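Local atomic coordinates of beta-hydroxyacid dehydrogenase, 3-hydroxyisobutyrate dehydrogenase (PDB entry 6GRL), a protein that is an imine reductase associated with S-selective imine reduction and reductive amination, probably using NADPH as the hydride donor. Residues A[119-124]-A[129-134]; A[200-205]-A[269-274]. One frame throughout, in Å; residues are numbered along the deposited sequence.

Contact 1 and contact 2 share no element of secondary structure, and their centres lie about 43 Å apart, on opposite sides of the chain's centre. Contact 1 sets helix 114-126 against strand 130-137 in the Rossmann-type domain. It is partly buried, with Ala124, Ala129 and Tyr131 enclosed and a tyrosine ring as its main piece. Contact 2 belongs to the helical C-terminal domain, where helix 181-209 meets the connection between helices 251-267 and 273-287 at the surface of the single chain. The first combines apolar packing with a direct backbone hydrogen bond and bridging waters; the second makes no hydrogen bond across, relying on a carboxylate laid over an imidazole and a valine beside a helix.

Contact 1. Residues A[119-124]-A[129-134]; sequences SNERWA and AEYLDG
Helix segment 119-124 and strand 130-134 run nearly antiparallel, at 162°, bringing the CA atoms of Glu121 and Tyr131 to 5.5 Å. Where the chain turns from one into the other, Ala129 N donates to Ala124 O at 2.9 Å, tying the end of the helix segment to the start of the strand segment. The two methyls of this pair also meet, CB to CB at 4.1 Å, and Ala124 CB goes on to touch Tyr131 CB. Tyr131 is the main body of the contact. Its CG stands anti to the backbone N (chi1 -180°), which lays the ring along the helix with one face against the backbone at Asn120 and Glu121. Asn120 CB presses on the far end of the ring, 3.4 Å from Tyr131 CZ, while Glu121 CB packs at 3.7 Å from Tyr131 CD2. This is the second half of a beta-alpha-beta unit of the Rossmann-type domain: strand 105-108, helix 114-126, then strand 130-137, which pairs parallel with the first strand. The phenol reaches back to its own strand, Tyr131 OH donating to Asp133 OD2 at 2.6 Å on the anti lone pair, and it is also hydrogen-bonded to Asn108 ND2. Asp133 in turn uses OD1 for a salt bridge to Lys135, so both carboxylate oxygens are engaged. With a leucine in place of Tyr131 the hydroxyl disappears, and Asp133 OD2 and Asn108 would probably lose a shared partner while a gap opened beneath Asn120 CB. Two waters complete the join: one donates to Glu121 O and Ala129 O, and the other links the extended Glu121 side chain, through OE2, to Tyr131 O.

Contact 2. Residues A[200-205]-A[269-274]; sequences FLHTLS and GVEAVR
His202 and Glu271 meet flat group on flat group: the carboxylate lies over one face of the imidazole, their planes 22° apart, while the two side chains cross at about a right angle. Glu271 CG sits 3.7 Å from the ring centroid, 18° off the normal, a CH-pi contact over the face. Further along, Glu271 OE2 comes to 3.5 Å from His202 CG, so methylene and carboxylate follow one another across the same ring face. The glutamate chain is folded to do this, with CG between the backbone N and the carbonyl carbon (chi1 71°) and a further bend at the next bond. That fold also turns OE1 back to its own backbone, where it accepts Val273 N at 3.0 Å from above the carboxylate plane, at the start of helix 273-287. OE2 is held separately by a salt bridge to Arg265 on helix 251-267, a residue that His202 touches too. Beside this stack, Val270 packs both methyls against the last turn of segment 200-205. Its CG1 meets Ser205 CB at 4.0 Å and lies near His202 O, while CG2 approaches Ser205 O at 3.8 Å. Gly269 closes the preceding helix with a Schellman motif, and Ala272 is the N-cap of the following one; the short connection between them carries Val270 and Glu271, which meet helix 181-209 in the all-helical C-terminal domain. No hydrogen bond or salt bridge crosses between the two segments: His202 ND1 stays 4.1 Å from Glu271 OE2. With one oxygen bonded to Arg265 and the other to Val273 N, the carboxylate is probably restrained over the imidazole, and its negative charge would probably favour a protonated histidine, although Arg265 is likely to offset part of that effect.

Contact 1. Residues A[119-124]-A[129-134]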
ATOM      1  N   SER A 119     -12.895  -7.141   9.287  1.00 12.31           N
ATOM      2  CA  SER A 119     -13.175  -8.095  10.355  0.57 13.68           C
ATOM      3  C   SER A 119     -12.491  -7.683  11.652  1.00 10.90           C
ATOM      4  O   SER A 119     -13.074  -7.810  12.736  1.00 12.97           O
ATOM      5  CB  SER A 119     -12.737  -9.498   9.938  0.57 14.94           C
ATOM      6  OG  SER A 119     -12.814 -10.399  11.029  0.57 16.07           O
ATOM      7  N   ASN A 120     -11.254  -7.184  11.561  1.00 11.50           N
ATOM      8  CA  ASN A 120     -10.545  -6.725  12.751  1.00  8.95           C
ATOM      9  C   ASN A 120     -11.289  -5.582  13.429  1.00 10.30           C
ATOM     10  O   ASN A 120     -11.346  -5.512  14.663  1.00  9.44           O
ATOM     11  CB  ASN A 120      -9.125  -6.283  12.388  1.00  9.33           C
ATOM     12  CG  ASN A 120      -8.255  -7.427  11.913  1.00 11.82           C
ATOM     13  OD1 ASN A 120      -8.538  -8.593  12.179  1.00 16.56           O
ATOM     14  ND2 ASN A 120      -7.177  -7.095  11.213  1.00 15.20           N
ATOM     15  N   GLU A 121     -11.856  -4.668  12.635  1.00  9.44           N
ATOM     16  CA  GLU A 121     -12.609  -3.555  13.204  1.00  8.64           C
ATOM     17  C   GLU A 121     -13.814  -4.047  13.990  1.00  9.03           C
ATOM     18  O   GLU A 121     -14.095  -3.549  15.087  1.00  9.67           O
ATOM     19  CB  GLU A 121     -13.055  -2.602  12.098  1.00  9.32           C
ATOM     20  CG  GLU A 121     -13.450  -1.227  12.606  1.00 16.07           C
ATOM     21  CD  GLU A 121     -14.233  -0.425  11.586  1.00 20.03           C
ATOM     22  OE1 GLU A 121     -14.999  -1.029  10.802  1.00 21.76           O
ATOM     23  OE2 GLU A 121     -14.069   0.812  11.559  1.00 23.07           O
ATOM     24  N   ARG A 122     -14.546  -5.019  13.439  1.00  9.88           N
ATOM     25  CA  ARG A 122     -15.690  -5.574  14.153  1.00 10.51           C
ATOM     26  C   ARG A 122     -15.244  -6.283  15.424  1.00 10.38           C
ATOM     27  O   ARG A 122     -15.888  -6.160  16.472  1.00 11.02           O
ATOM     28  CB  ARG A 122     -16.465  -6.528  13.244  1.00 14.56           C
ATOM     29  CG  ARG A 122     -17.229  -5.839  12.122  1.00 18.17           C
ATOM     30  CD  ARG A 122     -18.159  -6.809  11.406  1.00 22.45           C
ATOM     31  NE  ARG A 122     -17.428  -7.895  10.758  1.00 23.26           N
ATOM     32  CZ  ARG A 122     -16.965  -7.849   9.513  1.00 28.73           C
ATOM     33  NH1 ARG A 122     -17.154  -6.766   8.770  1.00 28.22           N
ATOM     34  NH2 ARG A 122     -16.313  -8.888   9.008  1.00 29.80           N
ATOM     35  N   TRP A 123     -14.133  -7.022  15.349  1.00  9.71           N
ATOM     36  CA  TRP A 123     -13.592  -7.694  16.526  1.00  9.42           C
ATOM     37  C   TRP A 123     -13.266  -6.695  17.629  1.00  8.75           C
ATOM     38  O   TRP A 123     -13.579  -6.928  18.804  1.00  9.89           O
ATOM     39  CB  TRP A 123     -12.346  -8.486  16.128  1.00  9.43           C
ATOM     40  CG  TRP A 123     -11.745  -9.330  17.216  1.00  9.67           C
ATOM     41  CD1 TRP A 123     -12.011 -10.644  17.474  1.00 12.17           C
ATOM     42  CD2 TRP A 123     -10.756  -8.925  18.172  1.00  9.86           C
ATOM     43  NE1 TRP A 123     -11.256 -11.080  18.537  1.00 13.74           N
ATOM     44  CE2 TRP A 123     -10.478 -10.044  18.982  1.00 10.52           C
ATOM     45  CE3 TRP A 123     -10.084  -7.726  18.423  1.00  9.51           C
ATOM     46  CZ2 TRP A 123      -9.558  -9.998  20.028  1.00 10.93           C
ATOM     47  CZ3 TRP A 123      -9.169  -7.684  19.461  1.00  8.28           C
ATOM     48  CH2 TRP A 123      -8.915  -8.813  20.250  1.00 10.30           C
ATOM     49  N   ALA A 124     -12.647  -5.572  17.269  1.00  8.05           N
ATOM     50  CA  ALA A 124     -12.316  -4.556  18.260  1.00  7.62           C
ATOM     51  C   ALA A 124     -13.570  -3.879  18.801  1.00  8.23           C
ATOM     52  O   ALA A 124     -13.664  -3.607  20.003  1.00  9.70           O
ATOM     53  CB  ALA A 124     -11.366  -3.524  17.653  1.00 10.24           C
ATOM     54  N   ALA A 129     -13.174  -1.334  21.774  1.00  8.99           N
ATOM     55  CA  ALA A 129     -11.962  -0.654  21.351  1.00  8.05           C
ATOM     56  C   ALA A 129     -12.175  -0.001  19.992  1.00  8.03           C
ATOM     57  O   ALA A 129     -12.921  -0.508  19.150  1.00 11.98           O
ATOM     58  CB  ALA A 129     -10.779  -1.625  21.274  1.00  9.93           C
ATOM     59  N   GLU A 130     -11.521   1.142  19.797  1.00 10.36           N
ATOM     60  CA  GLU A 130     -11.450   1.759  18.484  1.00  9.71           C
ATOM     61  C   GLU A 130     -10.364   1.081  17.654  1.00  9.55           C
ATOM     62  O   GLU A 130      -9.419   0.492  18.185  1.00 10.99           O
ATOM     63  CB  GLU A 130     -11.175   3.257  18.606  1.00 12.39           C
ATOM     64  CG  GLU A 130     -12.375   4.067  19.069  1.00 17.15           C
ATOM     65  CD  GLU A 130     -12.010   5.490  19.443  1.00 27.73           C
ATOM     66  OE1 GLU A 130     -10.818   5.748  19.711  1.00 32.63           O
ATOM     67  OE2 GLU A 130     -12.915   6.350  19.461  1.00 34.73           O
ATOM     68  N   TYR A 131     -10.510   1.159  16.333  1.00  9.10           N
ATOM     69  CA  TYR A 131      -9.624   0.425  15.440  1.00  9.03           C
ATOM     70  C   TYR A 131      -9.206   1.297  14.268  1.00 10.62           C
ATOM     71  O   TYR A 131     -10.047   1.935  13.628  1.00 12.52           O
ATOM     72  CB  TYR A 131     -10.296  -0.852  14.925  1.00 10.61           C
ATOM     73  CG  TYR A 131      -9.424  -1.666  13.996  1.00  8.63           C
ATOM     74  CD1 TYR A 131      -8.439  -2.510  14.497  1.00  8.71           C
ATOM     75  CD2 TYR A 131      -9.581  -1.587  12.617  1.00 11.06           C
ATOM     76  CE1 TYR A 131      -7.638  -3.251  13.652  1.00 10.85           C
ATOM     77  CE2 TYR A 131      -8.785  -2.327  11.764  1.00 12.79           C
ATOM     78  CZ  TYR A 131      -7.814  -3.155  12.288  1.00 11.03           C
ATOM     79  OH  TYR A 131      -7.022  -3.895  11.444  1.00 11.19           O
ATOM     80  N   LEU A 132      -7.904   1.315  13.994  1.00  9.30           N
ATOM     81  CA  LEU A 132      -7.361   1.929  12.792  1.00  8.37           C
ATOM     82  C   LEU A 132      -6.506   0.898  12.077  1.00  9.16           C
ATOM     83  O   LEU A 132      -5.699   0.208  12.710  1.00  9.67           O
ATOM     84  CB  LEU A 132      -6.527   3.174  13.118  1.00 10.84           C
ATOM     85  CG  LEU A 132      -7.276   4.418  13.592  1.00 14.04           C
ATOM     86  CD1 LEU A 132      -6.293   5.457  14.110  1.00 15.79           C
ATOM     87  CD2 LEU A 132      -8.126   4.995  12.471  1.00 15.17           C
ATOM     88  N   ASP A 133      -6.693   0.782  10.767  1.00  9.36           N
ATOM     89  CA  ASP A 133      -5.865  -0.087   9.946  1.00 11.50           C
ATOM     90  C   ASP A 133      -4.856   0.765   9.191  1.00 11.24           C
ATOM     91  O   ASP A 133      -5.227   1.764   8.564  1.00 13.89           O
ATOM     92  CB  ASP A 133      -6.710  -0.902   8.968  1.00 13.28           C
ATOM     93  CG  ASP A 133      -5.984  -2.133   8.472  1.00 11.62           C
ATOM     94  OD1 ASP A 133      -5.487  -2.117   7.326  1.00 14.21           O
ATOM     95  OD2 ASP A 133      -5.896  -3.113   9.239  1.00 13.10           O
ATOM     96  N   GLY A 134      -3.591   0.374   9.263  1.00 10.43           N
ATOM     97  CA  GLY A 134      -2.534   1.108   8.599  1.00 12.17           C
ATOM     98  C   GLY A 134      -1.693   0.205   7.721  1.00 11.00           C
ATOM     99  O   GLY A 134      -1.522  -0.981   7.994  1.00 11.30           O
TER
HETATM  100  O   HOH W   1     -13.485  -0.862  16.401  1.00 19.78           O
HETATM  101  O   HOH W   2     -12.604   2.158  13.002  1.00 21.17           O

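Contact 2. Residues A[200-205]-A[269-274]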
ATOM      1  N   PHE A 200       7.586  -3.960 -18.349  1.00 18.15           N
ATOM      2  CA  PHE A 200       8.977  -3.569 -18.545  1.00 16.95           C
ATOM      3  C   PHE A 200       9.819  -4.751 -19.012  1.00 16.64           C
ATOM      4  O   PHE A 200      10.609  -4.632 -19.956  1.00 15.29           O
ATOM      5  CB  PHE A 200       9.521  -2.978 -17.242  1.00 18.17           C
ATOM      6  CG  PHE A 200      11.013  -2.812 -17.213  1.00 21.45           C
ATOM      7  CD1 PHE A 200      11.641  -1.899 -18.043  1.00 24.22           C
ATOM      8  CD2 PHE A 200      11.783  -3.552 -16.331  1.00 22.32           C
ATOM      9  CE1 PHE A 200      13.014  -1.739 -18.008  1.00 26.42           C
ATOM     10  CE2 PHE A 200      13.156  -3.397 -16.290  1.00 23.49           C
ATOM     11  CZ  PHE A 200      13.772  -2.489 -17.129  1.00 24.09           C
ATOM     12  N   LEU A 201       9.651  -5.911 -18.369  1.00 17.71           N
ATOM     13  CA  LEU A 201      10.424  -7.088 -18.756  1.00 17.49           C
ATOM     14  C   LEU A 201      10.101  -7.520 -20.181  1.00 18.43           C
ATOM     15  O   LEU A 201      11.008  -7.828 -20.964  1.00 19.23           O
ATOM     16  CB  LEU A 201      10.165  -8.236 -17.782  1.00 18.06           C
ATOM     17  CG  LEU A 201      10.731  -8.091 -16.369  1.00 18.84           C
ATOM     18  CD1 LEU A 201      10.654  -9.422 -15.635  1.00 20.88           C
ATOM     19  CD2 LEU A 201      12.161  -7.570 -16.402  1.00 19.48           C
ATOM     20  N   HIS A 202       8.815  -7.554 -20.538  1.00 17.58           N
ATOM     21  CA  HIS A 202       8.443  -7.925 -21.900  1.00 17.74           C
ATOM     22  C   HIS A 202       8.986  -6.933 -22.920  1.00 16.77           C
ATOM     23  O   HIS A 202       9.354  -7.328 -24.032  1.00 18.63           O
ATOM     24  CB  HIS A 202       6.922  -8.038 -22.020  1.00 17.61           C
ATOM     25  CG  HIS A 202       6.337  -9.166 -21.227  1.00 18.61           C
ATOM     26  ND1 HIS A 202       6.852 -10.445 -21.260  1.00 19.54           N
ATOM     27  CD2 HIS A 202       5.277  -9.209 -20.385  1.00 17.07           C
ATOM     28  CE1 HIS A 202       6.137 -11.225 -20.469  1.00 18.23           C
ATOM     29  NE2 HIS A 202       5.176 -10.499 -19.927  1.00 18.80           N
ATOM     30  N   THR A 203       9.047  -5.648 -22.562  1.00 15.71           N
ATOM     31  CA  THR A 203       9.646  -4.662 -23.456  1.00 15.96           C
ATOM     32  C   THR A 203      11.134  -4.932 -23.650  1.00 15.35           C
ATOM     33  O   THR A 203      11.662  -4.783 -24.759  1.00 18.75           O
ATOM     34  CB  THR A 203       9.420  -3.253 -22.908  1.00 17.21           C
ATOM     35  OG1 THR A 203       8.019  -3.050 -22.680  1.00 17.30           O
ATOM     36  CG2 THR A 203       9.921  -2.205 -23.892  1.00 17.78           C
ATOM     37  N   LEU A 204      11.824  -5.334 -22.580  1.00 16.57           N
ATOM     38  CA  LEU A 204      13.225  -5.723 -22.709  1.00 17.85           C
ATOM     39  C   LEU A 204      13.375  -6.925 -23.633  1.00 21.06           C
ATOM     40  O   LEU A 204      14.361  -7.028 -24.374  1.00 21.94           O
ATOM     41  CB  LEU A 204      13.817  -6.032 -21.334  1.00 18.09           C
ATOM     42  CG  LEU A 204      13.891  -4.888 -20.322  1.00 21.52           C
ATOM     43  CD1 LEU A 204      14.501  -5.380 -19.023  1.00 23.28           C
ATOM     44  CD2 LEU A 204      14.685  -3.720 -20.878  1.00 22.74           C
ATOM     45  N   SER A 205      12.407  -7.844 -23.601  1.00 16.81           N
ATOM     46  CA  SER A 205      12.443  -8.987 -24.507  1.00 17.38           C
ATOM     47  C   SER A 205      12.397  -8.538 -25.963  1.00 18.56           C
ATOM     48  O   SER A 205      13.066  -9.124 -26.823  1.00 20.33           O
ATOM     49  CB  SER A 205      11.281  -9.935 -24.207  1.00 17.40           C
ATOM     50  OG  SER A 205      11.375 -10.463 -22.896  1.00 22.90           O
ATOM     51  N   GLY A 269       8.885 -13.220 -32.042  1.00 23.38           N
ATOM     52  CA  GLY A 269       8.556 -14.299 -31.137  1.00 22.37           C
ATOM     53  C   GLY A 269       8.249 -13.872 -29.721  1.00 23.18           C
ATOM     54  O   GLY A 269       8.231 -14.723 -28.825  1.00 25.02           O
ATOM     55  N   VAL A 270       8.008 -12.585 -29.490  1.00 21.00           N
ATOM     56  CA  VAL A 270       7.727 -12.059 -28.160  1.00 19.66           C
ATOM     57  C   VAL A 270       6.220 -12.016 -27.952  1.00 20.46           C
ATOM     58  O   VAL A 270       5.445 -11.811 -28.893  1.00 20.69           O
ATOM     59  CB  VAL A 270       8.378 -10.669 -27.982  1.00 17.52           C
ATOM     60  CG1 VAL A 270       8.042 -10.069 -26.620  1.00 19.18           C
ATOM     61  CG2 VAL A 270       9.886 -10.768 -28.158  1.00 23.19           C
ATOM     62  N   GLU A 271       5.798 -12.231 -26.706  1.00 19.74           N
ATOM     63  CA  GLU A 271       4.387 -12.183 -26.347  1.00 18.95           C
ATOM     64  C   GLU A 271       3.777 -10.826 -26.693  1.00 17.15           C
ATOM     65  O   GLU A 271       4.475  -9.833 -26.916  1.00 18.46           O
ATOM     66  CB  GLU A 271       4.209 -12.454 -24.853  1.00 18.24           C
ATOM     67  CG  GLU A 271       4.704 -11.315 -23.970  1.00 20.34           C
ATOM     68  CD  GLU A 271       3.605 -10.338 -23.595  1.00 18.77           C
ATOM     69  OE1 GLU A 271       2.506 -10.790 -23.211  1.00 17.55           O
ATOM     70  OE2 GLU A 271       3.836  -9.116 -23.708  1.00 19.90           O
ATOM     71  N   ALA A 272       2.445 -10.790 -26.708  1.00 18.84           N
ATOM     72  CA  ALA A 272       1.716  -9.563 -27.005  1.00 17.93           C
ATOM     73  C   ALA A 272       0.342  -9.595 -26.348  1.00 19.00           C
ATOM     74  O   ALA A 272      -0.658  -9.178 -26.942  1.00 21.03           O
ATOM     75  CB  ALA A 272       1.584  -9.343 -28.515  1.00 18.37           C
ATOM     76  N   VAL A 273       0.281 -10.084 -25.108  1.00 17.97           N
ATOM     77  CA  VAL A 273      -1.005 -10.276 -24.442  1.00 18.85           C
ATOM     78  C   VAL A 273      -1.677  -8.934 -24.170  1.00 19.04           C
ATOM     79  O   VAL A 273      -2.850  -8.730 -24.508  1.00 18.04           O
ATOM     80  CB  VAL A 273      -0.825 -11.091 -23.149  1.00 17.29           C
ATOM     81  CG1 VAL A 273      -2.096 -11.051 -22.314  1.00 19.67           C
ATOM     82  CG2 VAL A 273      -0.449 -12.527 -23.483  1.00 19.91           C
ATOM     83  N   ARG A 274      -0.950  -7.999 -23.553  1.00 16.66           N
ATOM     84  CA  ARG A 274      -1.545  -6.701 -23.244  1.00 16.73           C
ATOM     85  C   ARG A 274      -1.732  -5.860 -24.501  1.00 17.26           C
ATOM     86  O   ARG A 274      -2.714  -5.119 -24.616  1.00 17.78           O
ATOM     87  CB  ARG A 274      -0.688  -5.952 -22.224  1.00 15.98           C
ATOM     88  CG  ARG A 274      -0.882  -6.399 -20.780  1.00 15.64           C
ATOM     89  CD  ARG A 274      -2.338  -6.327 -20.336  1.00 16.22           C
ATOM     90  NE  ARG A 274      -2.439  -6.184 -18.885  1.00 15.94           N
ATOM     91  CZ  ARG A 274      -3.423  -6.683 -18.144  1.00 16.30           C
ATOM     92  NH1 ARG A 274      -4.404  -7.373 -18.710  1.00 17.57           N
ATOM     93  NH2 ARG A 274      -3.420  -6.502 -16.831  1.00 16.46           N
TER